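Local coordinates for protein Amuc_1100 (Akkermansia muciniphila, PDB 6KNY) that is of unknown function but is a membrane protein with a transmembrane helix, its soluble part being a monomer, at residues 102-107 and 145-150; 176-181 and 264-269. All coordinates share one frame; numbering follows the deposited sequence.

From the N terminus, the chain runs through helices 70-91 and 97-100 into the loop that holds 102-107. Helix 117-134 and strand 141-146 follow, and contact 1 closes this excursion by bringing 145-150 back against the loop. The chain returns as strand 170-181, passes through helix 183-194 and strand 201-210, and comes back as strand 265-276, where contact 2 closes a longer loop. The loops follow in series, neither nested nor crossing; contacts 1 and 2 have centres about 18 Å apart. Tyr146 and Glu176 join them, for strands 141-146 and 170-181 are sheet neighbours: contact 1 ties the loop beside the helices to the sheet, and contact 2 joins strands 170-181 and 265-276 within it.

Contact 1: 102-107 and 145-150; sequences LGFQVY and VYRPQL
Arg147 reaches from the end of strand 141-146 into the loop after helix 97-100 and carries most of the polar contact. Its NE donates to Gly103 O at 2.9 Å, a fairly straight bond (161°) lying in the guanidinium plane but rising well above the plane of the carbonyl. Two waters add to the grip on this oxygen: one also accepts from Arg147 N at 2.7 Å, the other also donates to Arg147 O. Outside the segments, NH1 forms salt bridges with Glu123 and Glu153, and Glu153 also takes a hydrogen bond from Tyr107 OH.

The same side chain lies across one face of the Phe104 ring. Arg147 CD sits over that face, 3.6 Å from the centroid, in a CH-pi contact; the guanidinium, nearly parallel to the ring (11° between planes), leads off past its CD1-CE1 edge. The bend at chi3 (77°) takes it there and lets NE meet Gly103 O.

Van der Waals contacts surround this pair. Val145 CG1 lies 3.6 Å from Leu102 C, while Val106 places CG1 near Arg147 NH2 and CG2 at 3.8 Å from Gln149 NE2. Separately, Gly103 CA approaches Val145 O at 3.5 Å as a CA-H...O contact; a side chain on this residue, with its positive phi, would run into Arg147 CB.

A buried arginine, lying across an aromatic ring and salt-bridged to two glutamates, thus joins the end of strand 141-146 to the loop after helix 97-100, with Glu123 of helix 117-134 as a charge partner, in a mixed-sheet alpha/beta fold.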
ATOM      1  N   LEU A 102       6.269   3.041  -4.830  1.00 26.92           N
ATOM      2  CA  LEU A 102       5.240   2.312  -4.085  1.00 29.34           C
ATOM      3  C   LEU A 102       5.805   1.174  -3.234  1.00 27.68           C
ATOM      4  O   LEU A 102       5.092   0.206  -2.945  1.00 31.08           O
ATOM      5  CB  LEU A 102       4.166   1.769  -5.038  1.00 32.20           C
ATOM      6  CG  LEU A 102       3.358   2.865  -5.732  1.00 33.48           C
ATOM      7  CD1 LEU A 102       2.533   2.277  -6.879  1.00 36.63           C
ATOM      8  CD2 LEU A 102       2.472   3.615  -4.736  1.00 34.07           C
ATOM      9  N   GLY A 103       7.077   1.264  -2.840  1.00 25.97           N
ATOM     10  CA  GLY A 103       7.759   0.220  -2.098  1.00 25.80           C
ATOM     11  C   GLY A 103       8.463  -0.822  -2.942  1.00 26.15           C
ATOM     12  O   GLY A 103       9.054  -1.762  -2.384  1.00 25.05           O
ATOM     13  N   PHE A 104       8.431  -0.697  -4.267  1.00 25.87           N
ATOM     14  CA  PHE A 104       8.947  -1.748  -5.136  1.00 26.12           C
ATOM     15  C   PHE A 104      10.094  -1.255  -6.020  1.00 29.81           C
ATOM     16  O   PHE A 104      10.285  -1.765  -7.131  1.00 30.81           O
ATOM     17  CB  PHE A 104       7.824  -2.315  -6.006  1.00 26.25           C
ATOM     18  CG  PHE A 104       6.654  -2.900  -5.233  1.00 22.69           C
ATOM     19  CD1 PHE A 104       6.634  -4.252  -4.880  1.00 23.42           C
ATOM     20  CD2 PHE A 104       5.555  -2.113  -4.904  1.00 23.34           C
ATOM     21  CE1 PHE A 104       5.532  -4.796  -4.212  1.00 23.68           C
ATOM     22  CE2 PHE A 104       4.452  -2.654  -4.228  1.00 21.15           C
ATOM     23  CZ  PHE A 104       4.446  -3.985  -3.876  1.00 21.45           C
ATOM     24  N   GLN A 105      10.887  -0.282  -5.546  1.00 29.90           N
ATOM     25  CA  GLN A 105      11.992   0.204  -6.369  1.00 29.95           C
ATOM     26  C   GLN A 105      13.022  -0.889  -6.609  1.00 30.36           C
ATOM     27  O   GLN A 105      13.744  -0.858  -7.611  1.00 30.13           O
ATOM     28  CB  GLN A 105      12.670   1.428  -5.736  1.00 30.25           C
ATOM     29  CG  GLN A 105      13.679   2.105  -6.695  1.00 33.88           C
ATOM     30  CD  GLN A 105      14.210   3.438  -6.183  1.00 36.76           C
ATOM     31  OE1 GLN A 105      14.288   3.665  -4.976  1.00 42.12           O
ATOM     32  NE2 GLN A 105      14.577   4.329  -7.107  1.00 39.64           N
ATOM     33  N   VAL A 106      13.087  -1.881  -5.725  1.00 30.00           N
ATOM     34  CA  VAL A 106      13.977  -3.015  -5.955  1.00 30.81           C
ATOM     35  C   VAL A 106      13.674  -3.733  -7.276  1.00 29.47           C
ATOM     36  O   VAL A 106      14.522  -4.463  -7.799  1.00 30.35           O
ATOM     37  CB  VAL A 106      13.868  -3.975  -4.748  1.00 30.77           C
ATOM     38  CG1 VAL A 106      12.466  -4.604  -4.673  1.00 30.90           C
ATOM     39  CG2 VAL A 106      14.962  -5.034  -4.788  1.00 33.51           C
ATOM     40  N   TYR A 107      12.480  -3.550  -7.830  1.00 27.76           N
ATOM     41  CA  TYR A 107      12.124  -4.174  -9.098  1.00 29.52           C
ATOM     42  C   TYR A 107      11.997  -3.152 -10.229  1.00 32.48           C
ATOM     43  O   TYR A 107      11.302  -3.405 -11.221  1.00 36.07           O
ATOM     44  CB  TYR A 107      10.829  -4.971  -8.931  1.00 29.08           C
ATOM     45  CG  TYR A 107      10.945  -6.073  -7.891  1.00 27.75           C
ATOM     46  CD1 TYR A 107      11.910  -7.065  -8.014  1.00 27.10           C
ATOM     47  CD2 TYR A 107      10.107  -6.100  -6.776  1.00 28.02           C
ATOM     48  CE1 TYR A 107      12.037  -8.067  -7.060  1.00 28.45           C
ATOM     49  CE2 TYR A 107      10.227  -7.101  -5.811  1.00 27.97           C
ATOM     50  CZ  TYR A 107      11.189  -8.086  -5.962  1.00 27.92           C
ATOM     51  OH  TYR A 107      11.325  -9.103  -5.027  1.00 29.80           O
ATOM     52  N   VAL A 145       7.385   5.596   0.863  1.00 27.90           N
ATOM     53  CA  VAL A 145       6.626   4.351   0.893  1.00 26.72           C
ATOM     54  C   VAL A 145       7.676   3.257   0.962  1.00 26.02           C
ATOM     55  O   VAL A 145       8.378   2.998  -0.023  1.00 26.21           O
ATOM     56  CB  VAL A 145       5.713   4.165  -0.324  1.00 25.14           C
ATOM     57  CG1 VAL A 145       4.930   2.858  -0.184  1.00 23.98           C
ATOM     58  CG2 VAL A 145       4.765   5.357  -0.464  1.00 26.10           C
ATOM     59  N   TYR A 146       7.797   2.620   2.118  1.00 26.89           N
ATOM     60  CA  TYR A 146       8.856   1.654   2.364  1.00 27.46           C
ATOM     61  C   TYR A 146       8.224   0.294   2.625  1.00 27.31           C
ATOM     62  O   TYR A 146       7.351   0.171   3.493  1.00 24.61           O
ATOM     63  CB  TYR A 146       9.715   2.086   3.549  1.00 28.86           C
ATOM     64  CG  TYR A 146      10.546   0.957   4.094  1.00 30.49           C
ATOM     65  CD1 TYR A 146      11.636   0.465   3.381  1.00 32.03           C
ATOM     66  CD2 TYR A 146      10.234   0.374   5.312  1.00 33.53           C
ATOM     67  CE1 TYR A 146      12.393  -0.587   3.875  1.00 35.16           C
ATOM     68  CE2 TYR A 146      10.988  -0.673   5.814  1.00 37.04           C
ATOM     69  CZ  TYR A 146      12.063  -1.144   5.090  1.00 34.63           C
ATOM     70  OH  TYR A 146      12.810  -2.172   5.586  1.00 40.66           O
ATOM     71  N   ARG A 147       8.665  -0.713   1.874  1.00 26.32           N
ATOM     72  CA  ARG A 147       8.036  -2.030   1.878  1.00 25.96           C
ATOM     73  C   ARG A 147       9.103  -3.104   2.030  1.00 26.04           C
ATOM     74  O   ARG A 147       9.823  -3.405   1.062  1.00 25.88           O
ATOM     75  CB  ARG A 147       7.234  -2.235   0.596  1.00 26.68           C
ATOM     76  CG  ARG A 147       6.631  -3.630   0.410  1.00 25.76           C
ATOM     77  CD  ARG A 147       6.487  -3.958  -1.100  1.00 27.91           C
ATOM     78  NE  ARG A 147       7.781  -4.315  -1.689  1.00 25.59           N
ATOM     79  CZ  ARG A 147       8.235  -5.558  -1.814  1.00 23.81           C
ATOM     80  NH1 ARG A 147       7.472  -6.592  -1.456  1.00 25.97           N
ATOM     81  NH2 ARG A 147       9.440  -5.771  -2.323  1.00 26.91           N
ATOM     82  N   PRO A 148       9.243  -3.702   3.218  1.00 25.39           N
ATOM     83  CA  PRO A 148      10.178  -4.827   3.372  1.00 24.68           C
ATOM     84  C   PRO A 148       9.809  -5.983   2.452  1.00 24.53           C
ATOM     85  O   PRO A 148       8.636  -6.220   2.158  1.00 24.28           O
ATOM     86  CB  PRO A 148      10.026  -5.227   4.848  1.00 26.73           C
ATOM     87  CG  PRO A 148       9.482  -3.987   5.550  1.00 27.78           C
ATOM     88  CD  PRO A 148       8.669  -3.244   4.494  1.00 26.31           C
ATOM     89  N   GLN A 149      10.825  -6.707   1.989  1.00 24.82           N
ATOM     90  CA  GLN A 149      10.565  -7.856   1.125  1.00 25.46           C
ATOM     91  C   GLN A 149       9.916  -8.970   1.921  1.00 24.96           C
ATOM     92  O   GLN A 149      10.235  -9.182   3.093  1.00 28.29           O
ATOM     93  CB  GLN A 149      11.857  -8.376   0.489  1.00 26.59           C
ATOM     94  CG  GLN A 149      12.476  -7.411  -0.505  1.00 31.62           C
ATOM     95  CD  GLN A 149      13.817  -7.890  -1.027  1.00 33.98           C
ATOM     96  OE1 GLN A 149      14.147  -9.077  -0.934  1.00 39.90           O
ATOM     97  NE2 GLN A 149      14.615  -6.961  -1.550  1.00 31.02           N
ATOM     98  N   LEU A 150       9.016  -9.693   1.266  1.00 24.08           N
ATOM     99  CA  LEU A 150       8.400 -10.867   1.833  1.00 24.37           C
ATOM    100  C   LEU A 150       9.342 -12.057   1.729  1.00 26.84           C
ATOM    101  O   LEU A 150      10.201 -12.100   0.851  1.00 25.29           O
ATOM    102  CB  LEU A 150       7.097 -11.176   1.097  1.00 27.02           C
ATOM    103  CG  LEU A 150       6.038 -10.077   1.134  1.00 28.13           C
ATOM    104  CD1 LEU A 150       4.851 -10.452   0.224  1.00 32.02           C
ATOM    105  CD2 LEU A 150       5.584  -9.849   2.574  1.00 29.23           C
TER
HETATM  106  O   HOH W   1      10.634  -0.399   0.034  1.00 27.44           O
HETATM  107  O   HOH W   2      11.441  -3.761  -1.382  1.00 29.92           O

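Contact 2: 176-181 and 264-269; sequences EIAFQG and QVFVQV
Ile177, Phe179 and Gly181 pair with Val269, Val267 and Val265 through six backbone hydrogen bonds, two to each antiparallel hydrogen-bonded pair. Straightest is Val267 N to Phe179 O, 2.9 Å at 175°. The intervening non-hydrogen-bonded pairs, Ala178 with Gln268 and Gln180 with Phe266, bring CA-H...O contacts such as Ala178 CA to Val267 O, 3.2 Å.

On the face with Phe179, Val267 CB covers one side of the phenyl ring, 3.9 Å from its centroid. Phe179 CG stands between its backbone N and carbonyl carbon (chi1 52°), swinging the ring toward the valine. On the other face, Phe266 CE2 comes to 4.2 Å from Ala178 CB.

At the strand end, Gln264 NE2, its chain bent at chi2, donates to Gln180 OE1 at 2.5 Å, shorter than usual and so of doubtful geometry; the amides are tilted 31° apart. With an alanine in place of Gln264, Gln180 OE1 would probably lose this donor and Ser140 OG a partner, the Gln180 amide being freer to turn.

Farther out, Ser140 hydrogen-bonds Gln264 NE2 and Gln180 O, and Lys144 holds Gln268 OE1. Helix 183-194 packs on the face that carries Phe179 and Val267, with Val186 against Val267 and Ala189 against Phe179.

The chemistry divides by face: an apolar side packed against helix 183-194, and a mixed side where amides and an aromatic ring meet strand 141-146.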
ATOM      1  N   GLU A 176       5.533   0.796   5.487  1.00 24.99           N
ATOM      2  CA  GLU A 176       5.525   2.065   6.198  1.00 29.10           C
ATOM      3  C   GLU A 176       5.246   3.168   5.197  1.00 24.71           C
ATOM      4  O   GLU A 176       5.789   3.155   4.092  1.00 26.40           O
ATOM      5  CB  GLU A 176       6.877   2.368   6.866  1.00 32.76           C
ATOM      6  CG  GLU A 176       7.434   1.296   7.774  1.00 41.75           C
ATOM      7  CD  GLU A 176       8.797   1.713   8.349  1.00 47.93           C
ATOM      8  OE1 GLU A 176       9.126   2.921   8.300  1.00 49.94           O
ATOM      9  OE2 GLU A 176       9.542   0.831   8.824  1.00 50.58           O
ATOM     10  N   ILE A 177       4.445   4.143   5.596  1.00 26.07           N
ATOM     11  CA  ILE A 177       4.209   5.322   4.779  1.00 28.01           C
ATOM     12  C   ILE A 177       4.445   6.557   5.636  1.00 30.47           C
ATOM     13  O   ILE A 177       3.993   6.625   6.786  1.00 29.70           O
ATOM     14  CB  ILE A 177       2.795   5.333   4.176  1.00 31.92           C
ATOM     15  CG1 ILE A 177       2.543   4.029   3.409  1.00 33.08           C
ATOM     16  CG2 ILE A 177       2.618   6.550   3.280  1.00 32.14           C
ATOM     17  CD1 ILE A 177       1.235   4.010   2.639  1.00 37.43           C
ATOM     18  N   ALA A 178       5.177   7.519   5.083  1.00 28.36           N
ATOM     19  CA  ALA A 178       5.402   8.806   5.711  1.00 28.43           C
ATOM     20  C   ALA A 178       4.839   9.870   4.781  1.00 28.96           C
ATOM     21  O   ALA A 178       5.060   9.817   3.561  1.00 25.81           O
ATOM     22  CB  ALA A 178       6.894   9.038   5.970  1.00 29.18           C
ATOM     23  N   PHE A 179       4.090  10.808   5.347  1.00 27.01           N
ATOM     24  CA  PHE A 179       3.545  11.910   4.569  1.00 28.59           C
ATOM     25  C   PHE A 179       3.392  13.099   5.498  1.00 32.19           C
ATOM     26  O   PHE A 179       3.624  12.996   6.709  1.00 27.40           O
ATOM     27  CB  PHE A 179       2.205  11.559   3.911  1.00 26.42           C
ATOM     28  CG  PHE A 179       1.176  11.002   4.865  1.00 25.62           C
ATOM     29  CD1 PHE A 179       0.370  11.840   5.615  1.00 27.82           C
ATOM     30  CD2 PHE A 179       1.009   9.631   4.997  1.00 27.80           C
ATOM     31  CE1 PHE A 179      -0.588  11.323   6.486  1.00 28.57           C
ATOM     32  CE2 PHE A 179       0.061   9.101   5.855  1.00 28.33           C
ATOM     33  CZ  PHE A 179      -0.744   9.951   6.609  1.00 27.58           C
ATOM     34  N   GLN A 180       3.001  14.232   4.919  1.00 34.10           N
ATOM     35  CA  GLN A 180       2.793  15.427   5.715  1.00 35.34           C
ATOM     36  C   GLN A 180       1.778  16.325   5.031  1.00 31.94           C
ATOM     37  O   GLN A 180       1.626  16.304   3.808  1.00 33.23           O
ATOM     38  CB  GLN A 180       4.115  16.176   5.969  1.00 39.08           C
ATOM     39  CG  GLN A 180       4.657  16.966   4.809  1.00 45.71           C
ATOM     40  CD  GLN A 180       5.587  18.106   5.270  1.00 52.07           C
ATOM     41  OE1 GLN A 180       5.138  19.086   5.866  1.00 58.38           O
ATOM     42  NE2 GLN A 180       6.880  17.966   5.000  1.00 57.92           N
ATOM     43  N   GLY A 181       1.080  17.107   5.842  1.00 34.05           N
ATOM     44  CA  GLY A 181       0.089  18.037   5.339  1.00 32.24           C
ATOM     45  C   GLY A 181      -0.481  18.804   6.504  1.00 37.36           C
ATOM     46  O   GLY A 181      -0.034  18.654   7.647  1.00 35.56           O
ATOM     47  N   GLN A 264       2.219  22.401   9.463  1.00 48.71           N
ATOM     48  CA  GLN A 264       2.365  21.089   8.850  1.00 44.88           C
ATOM     49  C   GLN A 264       2.445  20.030   9.939  1.00 41.96           C
ATOM     50  O   GLN A 264       3.064  20.246  10.987  1.00 36.02           O
ATOM     51  CB  GLN A 264       3.620  21.016   7.978  1.00 46.49           C
ATOM     52  CG  GLN A 264       3.550  21.803   6.660  1.00 49.15           C
ATOM     53  CD  GLN A 264       2.634  21.182   5.619  1.00 45.14           C
ATOM     54  OE1 GLN A 264       1.483  21.585   5.463  1.00 50.02           O
ATOM     55  NE2 GLN A 264       3.152  20.213   4.883  1.00 47.91           N
ATOM     56  N   VAL A 265       1.798  18.896   9.690  1.00 37.20           N
ATOM     57  CA  VAL A 265       1.833  17.743  10.580  1.00 34.14           C
ATOM     58  C   VAL A 265       2.479  16.585   9.827  1.00 32.24           C
ATOM     59  O   VAL A 265       2.125  16.311   8.673  1.00 33.21           O
ATOM     60  CB  VAL A 265       0.419  17.381  11.060  1.00 35.35           C
ATOM     61  CG1 VAL A 265       0.443  16.108  11.895  1.00 35.93           C
ATOM     62  CG2 VAL A 265      -0.195  18.558  11.830  1.00 34.67           C
ATOM     63  N   PHE A 266       3.439  15.927  10.461  1.00 29.55           N
ATOM     64  CA  PHE A 266       4.154  14.816   9.848  1.00 32.02           C
ATOM     65  C   PHE A 266       3.644  13.505  10.433  1.00 32.65           C
ATOM     66  O   PHE A 266       3.516  13.383  11.659  1.00 30.06           O
ATOM     67  CB  PHE A 266       5.653  14.980  10.072  1.00 36.12           C
ATOM     68  CG  PHE A 266       6.462  13.722   9.860  1.00 46.02           C
ATOM     69  CD1 PHE A 266       6.682  12.824  10.906  1.00 48.43           C
ATOM     70  CD2 PHE A 266       7.035  13.454   8.623  1.00 46.57           C
ATOM     71  CE1 PHE A 266       7.442  11.675  10.713  1.00 50.25           C
ATOM     72  CE2 PHE A 266       7.802  12.312   8.420  1.00 46.28           C
ATOM     73  CZ  PHE A 266       8.008  11.421   9.463  1.00 49.23           C
ATOM     74  N   VAL A 267       3.346  12.564   9.563  1.00 31.51           N
ATOM     75  CA  VAL A 267       2.861  11.257   9.931  1.00 29.74           C
ATOM     76  C   VAL A 267       3.697  10.151   9.358  1.00 28.66           C
ATOM     77  O   VAL A 267       4.062  10.175   8.238  1.00 30.34           O
ATOM     78  CB  VAL A 267       1.436  11.004   9.441  1.00 30.11           C
ATOM     79  CG1 VAL A 267       0.945   9.634   9.852  1.00 29.48           C
ATOM     80  CG2 VAL A 267       0.498  12.048   9.955  1.00 33.05           C
ATOM     81  N   GLN A 268       3.956   9.167  10.180  1.00 29.07           N
ATOM     82  CA  GLN A 268       4.635   7.979   9.789  1.00 28.52           C
ATOM     83  C   GLN A 268       3.891   6.832  10.416  1.00 26.40           C
ATOM     84  O   GLN A 268       3.766   6.745  11.614  1.00 23.07           O
ATOM     85  CB  GLN A 268       6.083   7.972  10.165  1.00 36.11           C
ATOM     86  CG  GLN A 268       6.790   6.874   9.424  1.00 52.95           C
ATOM     87  CD  GLN A 268       8.287   6.933   9.528  1.00 60.70           C
ATOM     88  OE1 GLN A 268       8.961   7.564   8.715  1.00 67.84           O
ATOM     89  NE2 GLN A 268       8.820   6.264  10.527  1.00 61.37           N
ATOM     90  N   VAL A 269       3.366   5.976   9.567  1.00 25.35           N
ATOM     91  CA  VAL A 269       2.592   4.837  10.000  1.00 28.03           C
ATOM     92  C   VAL A 269       3.124   3.503   9.494  1.00 27.74           C
ATOM     93  O   VAL A 269       3.550   3.405   8.376  1.00 24.65           O
ATOM     94  CB  VAL A 269       1.104   5.004   9.639  1.00 31.37           C
ATOM     95  CG1 VAL A 269       0.911   5.125   8.156  1.00 35.91           C
ATOM     96  CG2 VAL A 269       0.305   3.840  10.143  1.00 34.14           C
TER